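Local coordinates for uncharacterized protein GEBA250068378 (Sulfurospirillum deleyianum, PDB 3NKG) that is of unknown function but belongs to the DUF5625 family, whose members are grouped with the galactose-binding-like domain clan, at residues A[94-104]-A[115-125]. Residues are numbered along the deposited sequence; the frame is centred on the assembly and turned at random.
Sequences DGTVVPIKITI and LIADNLYMTKG
Thr-123 grips the carbonyl of Val-98 twice: its OG1 donates to Val-98 O at 2.7 Å, in the carbonyl plane on a lone pair, while its own N reaches the same oxygen from well above that plane. A chi1 of 77° swings OG1 between the backbone N and carbonyl carbon, which puts the hydroxyl level with the carbonyl plane, beside the oxygen. From there the two strands are paired in antiparallel register, Ile-100 with Tyr-121 and Ile-102 with Asn-119 as hydrogen-bonded pairs; Tyr-121 N to Ile-100 O, 2.8 Å, is almost straight at 169°. At the far end Ile-104 O accepts from both Ile-116 N and Ala-117 N, a classic beta bulge. Beyond the strands, Gly-125 N bonds to Asp-94 O, and one water joins Asp-94 OD2 to Lys-124 NZ, while Asp-94 OD1 is held by Tyr-63 and Asn-61.

On the face carrying Pro-99, Lys-101 and Thr-103, Thr-103 OG1 donates to Asp-118 OD1 (2.9 Å) from above the carboxylate plane, and Lys-101 lays its CE against the same oxygen at 3.2 Å, while NZ, 4.2 Å from Asp-118 OD1, is too far for a salt bridge. Thr-103 CG2 meets Leu-115 CD1 at 3.6 Å. A valine here is likely to leave Asp-118 OD1 without its hydroxyl donor and the carboxylate freer to turn. Farther along, Met-122, a selenomethionine, curls its SE over Pro-99 CB and its CE against Val-97 CG1.

The other face is more enclosed: Ile-102 CD1 packs obliquely on Tyr-121 CE1 (3.7 Å), and strand 132-140 covers Tyr-121 and Ile-104. At the bulge Ile-104 CG2 packs against Ile-116 CG1. This is a bulged beta hairpin at the margin of a four-stranded antiparallel sheet, strand 113-123 outermost and strand 98-107 paired on its other side with 143-151.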
ATOM      1  N   ASP A  94      -7.816 -12.650  -1.198  1.00 25.78           N
ATOM      2  CA  ASP A  94      -7.186 -11.474  -1.765  1.00 24.00           C
ATOM      3  C   ASP A  94      -7.379 -10.221  -0.892  1.00 17.43           C
ATOM      4  O   ASP A  94      -6.728  -9.233  -1.119  1.00 24.86           O
ATOM      5  CB  ASP A  94      -7.677 -11.212  -3.195  1.00 27.61           C
ATOM      6  CG  ASP A  94      -6.893 -12.016  -4.243  1.00 33.96           C
ATOM      7  OD1 ASP A  94      -5.865 -12.652  -3.890  1.00 30.36           O
ATOM      8  OD2 ASP A  94      -7.301 -11.999  -5.422  1.00 37.77           O
ATOM      9  N   GLY A  95      -8.272 -10.273   0.095  1.00 18.37           N
ATOM     10  CA  GLY A  95      -8.554  -9.114   0.916  1.00 23.42           C
ATOM     11  C   GLY A  95      -9.464  -8.088   0.252  1.00 29.50           C
ATOM     12  O   GLY A  95     -10.037  -8.331  -0.810  1.00 24.20           O
ATOM     13  N   THR A  96      -9.603  -6.929   0.883  1.00 25.14           N
ATOM     14  CA  THR A  96     -10.425  -5.868   0.332  1.00 23.14           C
ATOM     15  C   THR A  96      -9.647  -5.119  -0.732  1.00 24.54           C
ATOM     16  O   THR A  96      -8.537  -4.650  -0.489  1.00 22.52           O
ATOM     17  CB  THR A  96     -10.868  -4.895   1.417  1.00 24.54           C
ATOM     18  OG1 THR A  96     -11.714  -5.587   2.328  1.00 24.69           O
ATOM     19  CG2 THR A  96     -11.644  -3.711   0.813  1.00 23.31           C
ATOM     20  N   VAL A  97     -10.213  -5.037  -1.931  1.00 23.19           N
ATOM     21  CA  VAL A  97      -9.498  -4.373  -3.014  1.00 18.57           C
ATOM     22  C   VAL A  97      -9.563  -2.891  -2.744  1.00 20.06           C
ATOM     23  O   VAL A  97     -10.629  -2.370  -2.480  1.00 20.82           O
ATOM     24  CB  VAL A  97     -10.108  -4.666  -4.394  1.00 23.36           C
ATOM     25  CG1 VAL A  97      -9.514  -3.715  -5.437  1.00 21.16           C
ATOM     26  CG2 VAL A  97      -9.873  -6.137  -4.790  1.00 22.63           C
ATOM     27  N   VAL A  98      -8.419  -2.216  -2.794  1.00 19.20           N
ATOM     28  CA  VAL A  98      -8.377  -0.763  -2.577  1.00 18.41           C
ATOM     29  C   VAL A  98      -7.783  -0.045  -3.808  1.00 16.75           C
ATOM     30  O   VAL A  98      -6.583  -0.127  -4.061  1.00 23.40           O
ATOM     31  CB  VAL A  98      -7.560  -0.410  -1.316  1.00 23.51           C
ATOM     32  CG1 VAL A  98      -7.464   1.128  -1.128  1.00 20.15           C
ATOM     33  CG2 VAL A  98      -8.184  -1.075  -0.078  1.00 23.69           C
ATOM     34  N   PRO A  99      -8.642   0.636  -4.578  1.00 18.57           N
ATOM     35  CA  PRO A  99      -8.203   1.356  -5.782  1.00 19.37           C
ATOM     36  C   PRO A  99      -7.463   2.596  -5.370  1.00 20.52           C
ATOM     37  O   PRO A  99      -8.003   3.397  -4.614  1.00 20.57           O
ATOM     38  CB  PRO A  99      -9.515   1.773  -6.462  1.00 20.55           C
ATOM     39  CG  PRO A  99     -10.614   0.982  -5.765  1.00 31.83           C
ATOM     40  CD  PRO A  99     -10.108   0.693  -4.381  1.00 19.30           C
ATOM     41  N   ILE A 100      -6.244   2.737  -5.869  1.00 20.92           N
ATOM     42  CA  ILE A 100      -5.371   3.857  -5.561  1.00 24.65           C
ATOM     43  C   ILE A 100      -4.881   4.382  -6.897  1.00 28.13           C
ATOM     44  O   ILE A 100      -4.381   3.616  -7.731  1.00 25.98           O
ATOM     45  CB  ILE A 100      -4.134   3.390  -4.802  1.00 23.83           C
ATOM     46  CG1 ILE A 100      -4.531   2.785  -3.450  1.00 34.66           C
ATOM     47  CG2 ILE A 100      -3.152   4.548  -4.596  1.00 26.80           C
ATOM     48  CD1 ILE A 100      -5.002   3.797  -2.455  1.00 29.34           C
ATOM     49  N   LYS A 101      -5.015   5.680  -7.110  1.00 23.93           N
ATOM     50  CA  LYS A 101      -4.482   6.274  -8.319  1.00 24.22           C
ATOM     51  C   LYS A 101      -3.208   7.027  -7.993  1.00 26.76           C
ATOM     52  O   LYS A 101      -3.195   7.948  -7.153  1.00 24.73           O
ATOM     53  CB  LYS A 101      -5.514   7.195  -8.972  1.00 32.11           C
ATOM     54  CG  LYS A 101      -5.093   7.751 -10.321  1.00 33.36           C
ATOM     55  CD  LYS A 101      -6.247   8.535 -10.946  1.00 44.22           C
ATOM     56  CE  LYS A 101      -5.750   9.696 -11.774  1.00 52.48           C
ATOM     57  NZ  LYS A 101      -6.880  10.435 -12.418  1.00 60.95           N
ATOM     58  N   ILE A 102      -2.130   6.624  -8.657  1.00 20.81           N
ATOM     59  CA  ILE A 102      -0.847   7.295  -8.497  1.00 18.32           C
ATOM     60  C   ILE A 102      -0.447   8.048  -9.754  1.00 27.26           C
ATOM     61  O   ILE A 102      -0.352   7.470 -10.841  1.00 24.74           O
ATOM     62  CB  ILE A 102       0.274   6.300  -8.137  1.00 21.46           C
ATOM     63  CG1 ILE A 102      -0.054   5.602  -6.821  1.00 28.19           C
ATOM     64  CG2 ILE A 102       1.639   7.013  -8.011  1.00 21.88           C
ATOM     65  CD1 ILE A 102       0.855   4.439  -6.528  1.00 31.46           C
ATOM     66  N   THR A 103      -0.213   9.344  -9.591  1.00 23.75           N
ATOM     67  CA  THR A 103       0.274  10.200 -10.669  1.00 22.67           C
ATOM     68  C   THR A 103       1.658  10.728 -10.326  1.00 23.14           C
ATOM     69  O   THR A 103       1.869  11.232  -9.233  1.00 24.15           O
ATOM     70  CB  THR A 103      -0.685  11.383 -10.896  1.00 23.33           C
ATOM     71  OG1 THR A 103      -2.010  10.872 -11.084  1.00 27.85           O
ATOM     72  CG2 THR A 103      -0.288  12.165 -12.128  1.00 27.24           C
ATOM     73  N   ILE A 104       2.604  10.600 -11.251  1.00 19.85           N
ATOM     74  CA  ILE A 104       3.962  11.071 -11.007  1.00 23.89           C
ATOM     75  C   ILE A 104       4.442  12.041 -12.090  1.00 27.32           C
ATOM     76  O   ILE A 104       4.453  11.697 -13.276  1.00 26.73           O
ATOM     77  CB  ILE A 104       4.984   9.914 -10.920  1.00 23.73           C
ATOM     78  CG1 ILE A 104       4.543   8.870  -9.894  1.00 29.17           C
ATOM     79  CG2 ILE A 104       6.371  10.434 -10.535  1.00 19.63           C
ATOM     80  CD1 ILE A 104       5.483   7.683  -9.823  1.00 27.79           C
ATOM     81  N   LEU A 115       4.795  14.805 -17.012  1.00 26.20           N
ATOM     82  CA  LEU A 115       4.002  13.661 -16.516  1.00 28.82           C
ATOM     83  C   LEU A 115       4.704  12.388 -16.949  1.00 22.85           C
ATOM     84  O   LEU A 115       4.891  12.167 -18.131  1.00 24.34           O
ATOM     85  CB  LEU A 115       2.595  13.686 -17.113  1.00 25.86           C
ATOM     86  CG  LEU A 115       1.639  12.531 -16.805  1.00 24.79           C
ATOM     87  CD1 LEU A 115       1.326  12.461 -15.294  1.00 20.79           C
ATOM     88  CD2 LEU A 115       0.349  12.720 -17.627  1.00 26.60           C
ATOM     89  N   ILE A 116       5.132  11.547 -16.025  1.00 23.37           N
ATOM     90  CA  ILE A 116       5.713  10.295 -16.488  1.00 25.17           C
ATOM     91  C   ILE A 116       4.898   9.031 -16.155  1.00 24.04           C
ATOM     92  O   ILE A 116       5.152   7.974 -16.726  1.00 24.47           O
ATOM     93  CB  ILE A 116       7.143  10.111 -15.998  1.00 21.36           C
ATOM     94  CG1 ILE A 116       7.155  10.055 -14.491  1.00 19.07           C
ATOM     95  CG2 ILE A 116       8.050  11.249 -16.535  1.00 33.54           C
ATOM     96  CD1 ILE A 116       8.545   9.741 -13.921  1.00 30.21           C
ATOM     97  N   ALA A 117       3.949   9.129 -15.229  1.00 22.27           N
ATOM     98  CA  ALA A 117       3.065   7.995 -14.945  1.00 20.47           C
ATOM     99  C   ALA A 117       1.728   8.476 -14.401  1.00 22.39           C
ATOM    100  O   ALA A 117       1.685   9.413 -13.615  1.00 22.83           O
ATOM    101  CB  ALA A 117       3.717   7.008 -13.954  1.00 17.44           C
ATOM    102  N   ASP A 118       0.646   7.822 -14.819  1.00 21.24           N
ATOM    103  CA  ASP A 118      -0.686   8.073 -14.247  1.00 21.37           C
ATOM    104  C   ASP A 118      -1.408   6.729 -14.251  1.00 24.20           C
ATOM    105  O   ASP A 118      -1.861   6.265 -15.306  1.00 24.44           O
ATOM    106  CB  ASP A 118      -1.433   9.099 -15.102  1.00 27.16           C
ATOM    107  CG  ASP A 118      -2.763   9.529 -14.490  1.00 40.57           C
ATOM    108  OD1 ASP A 118      -2.983   9.281 -13.281  1.00 40.29           O
ATOM    109  OD2 ASP A 118      -3.582  10.131 -15.222  1.00 44.07           O
ATOM    110  N   ASN A 119      -1.442   6.071 -13.094  1.00 19.05           N
ATOM    111  CA  ASN A 119      -1.875   4.672 -13.020  1.00 17.68           C
ATOM    112  C   ASN A 119      -2.901   4.423 -11.910  1.00 23.07           C
ATOM    113  O   ASN A 119      -2.741   4.892 -10.783  1.00 27.74           O
ATOM    114  CB  ASN A 119      -0.650   3.776 -12.786  1.00 20.31           C
ATOM    115  CG  ASN A 119       0.275   3.722 -14.007  1.00 24.80           C
ATOM    116  OD1 ASN A 119      -0.009   3.038 -14.991  1.00 29.47           O
ATOM    117  ND2 ASN A 119       1.372   4.438 -13.939  1.00 32.84           N
ATOM    118  N   LEU A 120      -3.940   3.667 -12.233  1.00 21.45           N
ATOM    119  CA  LEU A 120      -4.913   3.243 -11.244  1.00 24.88           C
ATOM    120  C   LEU A 120      -4.554   1.806 -10.868  1.00 29.21           C
ATOM    121  O   LEU A 120      -4.533   0.940 -11.742  1.00 24.07           O
ATOM    122  CB  LEU A 120      -6.324   3.295 -11.842  1.00 24.65           C
ATOM    123  CG  LEU A 120      -7.435   2.666 -10.982  1.00 25.56           C
ATOM    124  CD1 LEU A 120      -7.591   3.477  -9.673  1.00 20.22           C
ATOM    125  CD2 LEU A 120      -8.744   2.615 -11.766  1.00 28.03           C
ATOM    126  N   TYR A 121      -4.214   1.572  -9.593  1.00 20.15           N
ATOM    127  CA  TYR A 121      -3.914   0.231  -9.106  1.00 25.67           C
ATOM    128  C   TYR A 121      -5.089  -0.302  -8.313  1.00 30.62           C
ATOM    129  O   TYR A 121      -5.526   0.334  -7.360  1.00 28.84           O
ATOM    130  CB  TYR A 121      -2.681   0.226  -8.198  1.00 25.60           C
ATOM    131  CG  TYR A 121      -1.439   0.690  -8.912  1.00 23.00           C
ATOM    132  CD1 TYR A 121      -1.079   2.047  -8.915  1.00 21.98           C
ATOM    133  CD2 TYR A 121      -0.653  -0.207  -9.628  1.00 25.74           C
ATOM    134  CE1 TYR A 121       0.048   2.491  -9.600  1.00 20.31           C
ATOM    135  CE2 TYR A 121       0.492   0.235 -10.323  1.00 25.32           C
ATOM    136  CZ  TYR A 121       0.833   1.577 -10.291  1.00 23.53           C
ATOM    137  OH  TYR A 121       1.948   2.020 -10.965  1.00 31.08           O
HETATM  138  N   MSE A 122      -5.590  -1.467  -8.718  1.00 22.76           N
HETATM  139  CA  MSE A 122      -6.555  -2.209  -7.935  1.00 23.95           C
HETATM  140  C   MSE A 122      -5.802  -3.049  -6.887  1.00 23.48           C
HETATM  141  O   MSE A 122      -5.641  -4.275  -7.019  1.00 24.86           O
HETATM  142  CB  MSE A 122      -7.393  -3.092  -8.865  1.00 23.51           C
HETATM  143  CG  MSE A 122      -8.010  -2.291 -10.015  1.00 39.25           C
HETATM  144 SE   MSE A 122      -9.259  -0.865  -9.411  0.79 31.41          SE
HETATM  145  CE  MSE A 122     -10.533  -2.056  -8.736  1.00 25.96           C
ATOM    146  N   THR A 123      -5.320  -2.390  -5.849  1.00 22.13           N
ATOM    147  CA  THR A 123      -4.420  -3.070  -4.910  1.00 19.05           C
ATOM    148  C   THR A 123      -5.147  -4.188  -4.154  1.00 23.82           C
ATOM    149  O   THR A 123      -6.388  -4.129  -3.913  1.00 23.24           O
ATOM    150  CB  THR A 123      -3.803  -2.085  -3.924  1.00 19.95           C
ATOM    151  OG1 THR A 123      -4.761  -1.734  -2.926  1.00 17.73           O
ATOM    152  CG2 THR A 123      -3.348  -0.805  -4.661  1.00 19.41           C
ATOM    153  N   LYS A 124      -4.389  -5.214  -3.784  1.00 17.28           N
ATOM    154  CA  LYS A 124      -4.965  -6.351  -3.089  1.00 21.03           C
ATOM    155  C   LYS A 124      -3.853  -7.079  -2.362  1.00 24.77           C
ATOM    156  O   LYS A 124      -2.675  -6.876  -2.634  1.00 20.56           O
ATOM    157  CB  LYS A 124      -5.607  -7.312  -4.088  1.00 20.61           C
ATOM    158  CG  LYS A 124      -4.629  -7.737  -5.195  1.00 28.15           C
ATOM    159  CD  LYS A 124      -5.203  -8.849  -6.060  1.00 34.01           C
ATOM    160  CE  LYS A 124      -4.236  -9.166  -7.193  1.00 37.55           C
ATOM    161  NZ  LYS A 124      -4.845 -10.054  -8.213  1.00 44.72           N
ATOM    162  N   GLY A 125      -4.231  -7.940  -1.432  1.00 22.83           N
ATOM    163  CA  GLY A 125      -3.255  -8.843  -0.878  1.00 24.49           C
ATOM    164  C   GLY A 125      -2.436  -8.279   0.264  1.00 23.69           C
ATOM    165  O   GLY A 125      -2.565  -7.132   0.712  1.00 20.46           O
TER
HETATM  166  O   HOH W   1      -5.945 -12.542  -8.063  1.00 51.67           O